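Local coordinates for peptide ABC transporter permease (Staphylococcus hominis, PDB 6EXS), which belongs to the proton-coupled oligopeptide transporter family and binds a thioalcohol-conjugated peptide, a malodour precursor that it probably carries into the cell, at residues Ile233-Val236 against Val237-Thr241. Numbering follows the deposited sequence.
Sequences IVIV and VLLVT
Val237 N donates to Ile233 O at 2.9 Å, the first of five consecutive i to i+4 bonds; Leu238, Leu239, Val240 and Thr241 repeat it onto Val234, Ile235, Val236 and Val237. The N-H of Val240 points almost straight at Val236 O (168°), whereas that of Leu239 reaches Ile235 O less directly (153°). A side chain adds a sixth bond. With OG1 turned back along the helix (chi1 56°), Thr241 OG1 meets Val237 O at 2.8 Å, and this carbonyl also accepts Thr241 N, the two donors approaching from opposite faces of its plane.

Apolar contacts follow the same spacing. Ile235 CG2, set opposite its own backbone N, meets Leu239 CD1 at 3.7 Å, and the two side chains run alongside each other. Val234 and Leu238 are paired likewise, CG1 to CD1 at 3.9 Å. Contact between Val236 CG1 and Val240 CG2 is looser, at 4.3 Å.

Leu238 also touches Leu251 and Ile252 of helix 249-273 and a bound monoolein lipid; the other residues of 233-240 lie on the surface and may face lipid. Such branched apolar runs characterise membrane-spanning helices; 217-243 and 249-273 are the two extra helices bacterial POT transporters carry between the six-helix bundles of the Major Facilitator Superfamily fold.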
loop_
_atom_site.group_PDB
_atom_site.type_symbol
_atom_site.label_atom_id
_atom_site.label_comp_id
_atom_site.label_asym_id
_atom_site.label_seq_id
_atom_site.Cartn_x
_atom_site.Cartn_y
_atom_site.Cartn_z
ATOM N N ILE A 233 15.898 19.355 12.208
ATOM C CA ILE A 233 15.403 18.926 13.526
ATOM C C ILE A 233 15.382 17.387 13.571
ATOM O O ILE A 233 15.874 16.801 14.537
ATOM C CB ILE A 233 14.016 19.564 13.860
ATOM C CG1 ILE A 233 14.166 21.063 14.218
ATOM C CG2 ILE A 233 13.274 18.798 14.980
ATOM C CD1 ILE A 233 12.855 21.885 14.241
ATOM N N VAL A 234 14.861 16.750 12.496
ATOM C CA VAL A 234 14.767 15.296 12.322
ATOM C C VAL A 234 16.163 14.624 12.355
ATOM O O VAL A 234 16.315 13.622 13.054
ATOM C CB VAL A 234 13.935 14.928 11.060
ATOM C CG1 VAL A 234 14.080 13.453 10.686
ATOM C CG2 VAL A 234 12.463 15.283 11.256
ATOM N N ILE A 235 17.171 15.181 11.633
ATOM C CA ILE A 235 18.547 14.645 11.609
ATOM C C ILE A 235 19.241 14.844 12.981
ATOM O O ILE A 235 19.951 13.940 13.436
ATOM C CB ILE A 235 19.405 15.162 10.411
ATOM C CG1 ILE A 235 18.687 14.961 9.054
ATOM C CG2 ILE A 235 20.794 14.489 10.384
ATOM C CD1 ILE A 235 19.322 15.696 7.862
ATOM N N VAL A 236 19.014 16.004 13.643
ATOM C CA VAL A 236 19.569 16.305 14.968
ATOM C C VAL A 236 19.030 15.316 16.019
ATOM O O VAL A 236 19.831 14.718 16.742
ATOM C CB VAL A 236 19.393 17.798 15.366
ATOM C CG1 VAL A 236 19.496 18.009 16.877
ATOM C CG2 VAL A 236 20.406 18.676 14.635
ATOM N N VAL A 237 17.688 15.115 16.064
ATOM C CA VAL A 237 17.019 14.187 16.990
ATOM C C VAL A 237 17.567 12.764 16.814
ATOM O O VAL A 237 17.980 12.151 17.798
ATOM C CB VAL A 237 15.466 14.266 16.893
ATOM C CG1 VAL A 237 14.785 13.046 17.517
ATOM C CG2 VAL A 237 14.943 15.551 17.528
ATOM N N LEU A 238 17.628 12.280 15.555
ATOM C CA LEU A 238 18.128 10.949 15.203
ATOM C C LEU A 238 19.590 10.713 15.593
ATOM O O LEU A 238 19.909 9.639 16.104
ATOM C CB LEU A 238 17.901 10.638 13.716
ATOM C CG LEU A 238 16.477 10.236 13.316
ATOM C CD1 LEU A 238 16.248 10.446 11.833
ATOM C CD2 LEU A 238 16.168 8.789 13.706
ATOM N N LEU A 239 20.465 11.713 15.377
ATOM C CA LEU A 239 21.881 11.602 15.711
ATOM C C LEU A 239 22.141 11.676 17.213
ATOM O O LEU A 239 22.899 10.848 17.725
ATOM C CB LEU A 239 22.722 12.645 14.962
ATOM C CG LEU A 239 23.010 12.367 13.490
ATOM C CD1 LEU A 239 23.504 13.619 12.803
ATOM C CD2 LEU A 239 24.030 11.244 13.318
ATOM N N VAL A 240 21.519 12.660 17.915
ATOM C CA VAL A 240 21.661 12.875 19.366
ATOM C C VAL A 240 21.257 11.614 20.150
ATOM O O VAL A 240 22.019 11.179 21.010
ATOM C CB VAL A 240 20.938 14.167 19.851
ATOM C CG1 VAL A 240 20.658 14.150 21.353
ATOM C CG2 VAL A 240 21.731 15.413 19.467
ATOM N N THR A 241 20.106 11.002 19.802
ATOM C CA THR A 241 19.605 9.779 20.441
ATOM C C THR A 241 20.499 8.564 20.179
ATOM O O THR A 241 20.648 7.727 21.069
ATOM C CB THR A 241 18.145 9.500 20.058
ATOM O OG1 THR A 241 18.032 9.442 18.639
ATOM C CG2 THR A 241 17.175 10.529 20.630
#